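Local coordinates for diaminopimelate decarboxylase (Methanocaldococcus jannaschii, PDB 1TWI), which decarboxylates meso-diaminopimelate to L-lysine, the last step of lysine biosynthesis, as a homodimer that uses pyridoxal 5'-phosphate, at residues K41-R46 with V296-Y301; G252-Y255 with Q260-T263. One frame throughout, in Å; residues are numbered along the deposited sequence.

Contact 1: residues K41-R46 with V296-Y301; sequences KINYNR and VATAGY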
loop_
_atom_site.group_PDB
_atom_site.type_symbol
_atom_site.label_atom_id
_atom_site.label_comp_id
_atom_site.label_asym_id
_atom_site.label_seq_id
_atom_site.Cartn_x
_atom_site.Cartn_y
_atom_site.Cartn_z
ATOM N N LYS A 41 -13.554 16.891 16.471
ATOM C CA LYS A 41 -14.805 17.592 16.824
ATOM C C LYS A 41 -14.862 18.931 16.122
ATOM O O LYS A 41 -15.936 19.346 15.639
ATOM C CB LYS A 41 -14.921 17.853 18.341
ATOM C CG LYS A 41 -14.981 16.551 19.204
ATOM C CD LYS A 41 -15.218 16.970 20.688
ATOM C CE LYS A 41 -14.754 15.904 21.621
ATOM N NZ LYS A 41 -15.523 14.648 21.409
ATOM N N ILE A 42 -13.736 19.612 16.063
ATOM C CA ILE A 42 -13.723 20.917 15.340
ATOM C C ILE A 42 -14.048 20.742 13.850
ATOM O O ILE A 42 -14.878 21.488 13.275
ATOM C CB ILE A 42 -12.336 21.587 15.453
ATOM C CG1 ILE A 42 -12.191 22.126 16.892
ATOM C CG2 ILE A 42 -12.177 22.684 14.314
ATOM C CD1 ILE A 42 -10.768 22.503 17.298
ATOM N N ASN A 43 -13.418 19.748 13.216
ATOM C CA ASN A 43 -13.671 19.563 11.773
ATOM C C ASN A 43 -15.143 19.207 11.514
ATOM O O ASN A 43 -15.757 19.702 10.566
ATOM C CB ASN A 43 -12.729 18.460 11.204
ATOM C CG ASN A 43 -11.255 18.880 11.222
ATOM O OD1 ASN A 43 -10.940 20.069 11.404
ATOM N ND2 ASN A 43 -10.338 17.915 11.036
ATOM N N TYR A 44 -15.702 18.338 12.363
ATOM C CA TYR A 44 -17.072 17.917 12.216
ATOM C C TYR A 44 -18.003 19.110 12.449
ATOM O O TYR A 44 -18.950 19.338 11.699
ATOM C CB TYR A 44 -17.422 16.832 13.252
ATOM C CG TYR A 44 -18.846 16.356 13.118
ATOM C CD1 TYR A 44 -19.252 15.640 11.993
ATOM C CD2 TYR A 44 -19.792 16.665 14.077
ATOM C CE1 TYR A 44 -20.586 15.245 11.831
ATOM C CE2 TYR A 44 -21.123 16.280 13.936
ATOM C CZ TYR A 44 -21.509 15.566 12.811
ATOM O OH TYR A 44 -22.824 15.161 12.680
ATOM N N ASN A 45 -17.755 19.849 13.522
ATOM C CA ASN A 45 -18.594 21.009 13.843
ATOM C C ASN A 45 -18.534 22.074 12.723
ATOM O O ASN A 45 -19.500 22.806 12.560
ATOM C CB ASN A 45 -18.158 21.660 15.136
ATOM C CG ASN A 45 -18.488 20.801 16.375
ATOM O OD1 ASN A 45 -19.344 19.883 16.322
ATOM N ND2 ASN A 45 -17.825 21.115 17.495
ATOM N N ARG A 46 -17.413 22.182 11.997
ATOM C CA ARG A 46 -17.357 23.136 10.901
ATOM C C ARG A 46 -18.393 22.769 9.810
ATOM O O ARG A 46 -19.024 23.660 9.153
ATOM C CB ARG A 46 -15.943 23.188 10.306
ATOM C CG ARG A 46 -15.027 24.147 11.100
ATOM C CD ARG A 46 -13.555 24.056 10.655
ATOM N NE ARG A 46 -12.724 24.934 11.477
ATOM C CZ ARG A 46 -11.419 24.754 11.699
ATOM N NH1 ARG A 46 -10.784 23.731 11.155
ATOM N NH2 ARG A 46 -10.752 25.575 12.530
ATOM N N VAL A 296 -11.004 13.964 9.158
ATOM C CA VAL A 296 -9.962 13.426 10.009
ATOM C C VAL A 296 -8.501 13.703 9.702
ATOM O O VAL A 296 -7.667 13.534 10.578
ATOM C CB VAL A 296 -10.149 11.863 10.168
ATOM C CG1 VAL A 296 -11.559 11.571 10.765
ATOM C CG2 VAL A 296 -10.020 11.129 8.766
ATOM N N ALA A 297 -8.180 14.128 8.482
ATOM C CA ALA A 297 -6.786 14.290 8.136
ATOM C C ALA A 297 -5.980 15.175 9.060
ATOM O O ALA A 297 -4.910 14.765 9.514
ATOM C CB ALA A 297 -6.646 14.843 6.652
ATOM N N THR A 298 -6.477 16.391 9.308
ATOM C CA THR A 298 -5.722 17.349 10.139
ATOM C C THR A 298 -5.669 16.961 11.625
ATOM O O THR A 298 -4.985 17.611 12.397
ATOM C CB THR A 298 -6.345 18.786 10.047
ATOM O OG1 THR A 298 -7.695 18.741 10.456
ATOM C CG2 THR A 298 -6.276 19.311 8.611
ATOM N N ALA A 299 -6.416 15.927 12.032
ATOM C CA ALA A 299 -6.390 15.506 13.426
ATOM C C ALA A 299 -5.238 14.502 13.699
ATOM O O ALA A 299 -4.937 14.205 14.870
ATOM C CB ALA A 299 -7.750 14.828 13.813
ATOM N N GLY A 300 -4.613 14.005 12.645
ATOM C CA GLY A 300 -3.560 12.980 12.811
ATOM C C GLY A 300 -2.124 13.402 12.616
ATOM O O GLY A 300 -1.814 14.152 11.677
ATOM N N TYR A 301 -1.242 12.954 13.513
ATOM C CA TYR A 301 0.181 13.288 13.413
ATOM C C TYR A 301 0.913 11.978 13.562
ATOM O O TYR A 301 0.485 11.152 14.341
ATOM C CB TYR A 301 0.601 14.224 14.560
ATOM C CG TYR A 301 -0.201 15.528 14.498
ATOM C CD1 TYR A 301 -1.499 15.568 14.996
ATOM C CD2 TYR A 301 0.313 16.685 13.838
ATOM C CE1 TYR A 301 -2.297 16.684 14.849
ATOM C CE2 TYR A 301 -0.486 17.854 13.693
ATOM C CZ TYR A 301 -1.792 17.826 14.201
ATOM O OH TYR A 301 -2.660 18.887 14.035
HETATM O O HOH W 1 -8.816 21.341 10.374
#

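Contact 2: residues G252-Y255 with Q260-T263; sequences GIPY and QIPT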
loop_
_atom_site.group_PDB
_atom_site.type_symbol
_atom_site.label_atom_id
_atom_site.label_comp_id
_atom_site.label_asym_id
_atom_site.label_seq_id
_atom_site.Cartn_x
_atom_site.Cartn_y
_atom_site.Cartn_z
ATOM N N GLY A 252 -10.718 19.389 -0.172
ATOM C CA GLY A 252 -9.293 19.276 0.118
ATOM C C GLY A 252 -8.905 19.843 1.474
ATOM O O GLY A 252 -9.612 20.690 1.990
ATOM N N ILE A 253 -7.814 19.364 2.060
ATOM C CA ILE A 253 -7.395 19.868 3.352
ATOM C C ILE A 253 -6.043 20.596 3.155
ATOM O O ILE A 253 -5.330 20.368 2.169
ATOM C CB ILE A 253 -7.290 18.703 4.419
ATOM C CG1 ILE A 253 -6.136 17.756 4.075
ATOM C CG2 ILE A 253 -8.633 17.963 4.507
ATOM C CD1 ILE A 253 -4.837 17.982 4.990
ATOM N N PRO A 254 -5.668 21.474 4.092
ATOM C CA PRO A 254 -4.395 22.188 3.883
ATOM C C PRO A 254 -3.062 21.449 4.161
ATOM O O PRO A 254 -2.452 21.647 5.210
ATOM C CB PRO A 254 -4.589 23.468 4.744
ATOM C CG PRO A 254 -5.442 22.968 5.940
ATOM C CD PRO A 254 -6.346 21.872 5.348
ATOM N N TYR A 255 -2.616 20.600 3.226
ATOM C CA TYR A 255 -1.362 19.927 3.431
ATOM C C TYR A 255 -0.248 20.989 3.401
ATOM O O TYR A 255 0.669 20.913 4.200
ATOM C CB TYR A 255 -1.100 18.895 2.336
ATOM C CG TYR A 255 -1.935 17.653 2.527
ATOM C CD1 TYR A 255 -1.688 16.753 3.589
ATOM C CD2 TYR A 255 -3.002 17.403 1.668
ATOM C CE1 TYR A 255 -2.508 15.605 3.775
ATOM C CE2 TYR A 255 -3.844 16.269 1.855
ATOM C CZ TYR A 255 -3.580 15.381 2.902
ATOM O OH TYR A 255 -4.382 14.254 3.028
ATOM N N GLN A 260 -4.360 29.950 1.813
ATOM C CA GLN A 260 -5.683 29.602 2.278
ATOM C C GLN A 260 -6.370 28.804 1.189
ATOM O O GLN A 260 -6.095 28.969 0.004
ATOM C CB GLN A 260 -6.530 30.840 2.567
ATOM C CG GLN A 260 -6.366 31.369 3.960
ATOM C CD GLN A 260 -7.534 32.234 4.354
ATOM O OE1 GLN A 260 -8.216 32.811 3.486
ATOM N NE2 GLN A 260 -7.786 32.336 5.656
ATOM N N ILE A 261 -7.308 27.970 1.594
ATOM C CA ILE A 261 -8.054 27.171 0.651
ATOM C C ILE A 261 -9.508 27.221 1.099
ATOM O O ILE A 261 -9.835 27.673 2.220
ATOM C CB ILE A 261 -7.538 25.685 0.618
ATOM C CG1 ILE A 261 -7.693 25.041 2.015
ATOM C CG2 ILE A 261 -6.058 25.650 0.169
ATOM C CD1 ILE A 261 -7.152 23.547 2.108
ATOM N N PRO A 262 -10.410 26.776 0.241
ATOM C CA PRO A 262 -11.843 26.785 0.571
ATOM C C PRO A 262 -12.159 25.957 1.814
ATOM O O PRO A 262 -11.580 24.879 2.011
ATOM C CB PRO A 262 -12.483 26.180 -0.665
ATOM C CG PRO A 262 -11.469 26.459 -1.748
ATOM C CD PRO A 262 -10.173 26.181 -1.073
ATOM N N THR A 263 -13.069 26.477 2.644
ATOM C CA THR A 263 -13.500 25.803 3.874
ATOM C C THR A 263 -14.873 25.222 3.701
ATOM O O THR A 263 -15.519 25.402 2.675
ATOM C CB THR A 263 -13.670 26.799 5.056
ATOM O OG1 THR A 263 -14.703 27.747 4.719
ATOM C CG2 THR A 263 -12.356 27.522 5.342
HETATM O O HOH W 2 -10.256 23.013 0.269
#

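Contact 1: residues K41-R46 with V296-Y301
The carboxamide of N43 reaches from helix 37-58 to the hydroxyl of T298. ND2 of N43 gives a hydrogen bond to OG1 of T298 at 2.8 Å. The N-H...O angle is 160°, and OG1 lies close to the plane of the amide. The side chain of N43 gets there because its CG is anti to the carbonyl carbon (chi1 -67°), and the amide extends off the helix toward residues 296-298.

A water closes a ring with the amide and the hydroxyl. It is hydrogen-bonded to OD1 of N43 at 2.7 Å. It is also hydrogen-bonded to OG1 of T298 at 2.8 Å. Both ends of the amide are thus tied to the same threonine, ND2 directly and OD1 through water. ND2 has a second acceptor in the backbone O of L295. These bonds together should fix which way round the amide is turned. T298 sets its OG1 between its own backbone N and carbonyl carbon (chi1 58°), which turns the hydroxyl to the asparagine.

V296 adds backbone packing; its N comes to 4.4 Å from ND2 of N43, and its CB points away from the helix. On that side V296 meets Y66, L80 and A386. The contact joins the helix that follows strand 32-36 to the turn between helix 293-296 and strand 300-311. This turn leads from the TIM-barrel domain, which binds the cofactor, into the mixed beta sheet. A299 and Y301 bond through their backbones to S36 and V34. R46 carries a salt bridge to D5.

All three touching residues are buried, and the direct link between them is polar. The buried amide has its hydrogen-bonding groups met by a hydroxyl, a carbonyl and one water, so the contact is held by directed bonds more than by packing.

Contact 2: residues G252-Y255 with Q260-T263
I261 pushes its CD1 methyl against the inverse gamma turn centred on P254. The methyl meets backbone and ring together. It lies 3.2 Å from N of P254 and 3.3 Å from C of I253, a tight fit over that peptide link. CB and CD of the proline ring are each 3.7 Å from CD1. The two side chains run at about a right angle. The methyl arrives end-on because CG1 of I261 sits between its backbone N and carbonyl carbon (chi1 60°), with CD1 extended beyond (chi2 -178°). Beside the methyl, one water bridges the two backbones. It donates to O of G252 at 3.0 Å and to O of P262 at 2.9 Å.

The turn itself has a weak bond from N of Y255 to O of I253. The backbone O of P254 accepts a further bond from K257. Y255, whose CB points away from 260-263, bonds through OH to R293 and makes a cation-pi contact with R329, both of which line the pocket of the bound lysine. Both segments belong to the loop that runs from strand 244-246 to helix 264-276 in the TIM-barrel domain. T263 is the N-cap of that helix, and its backbone N bonds to OD2 of D266.

Contact 1 and contact 2 have centres 12 Å apart, and they touch through I253 and P254. CB of A297 packs on CG1 of I253 at 3.9 Å. CG2 of T298 lies 4.1 Å from CD of P254. T298 thus serves both: its hydroxyl faces N43 and its methyl faces the 252-255 turn. In sequence, contact 2 falls between the two segments of contact 1. Both lie near the cofactor site, at second-shell distance. The side chain of V296 and the residue G252 are each about 7 Å from the bound pyridoxal 5'-phosphate. The side chain of R293, which binds the cofactor, is about 4 Å from that of I253 and about 6 Å from that of V296.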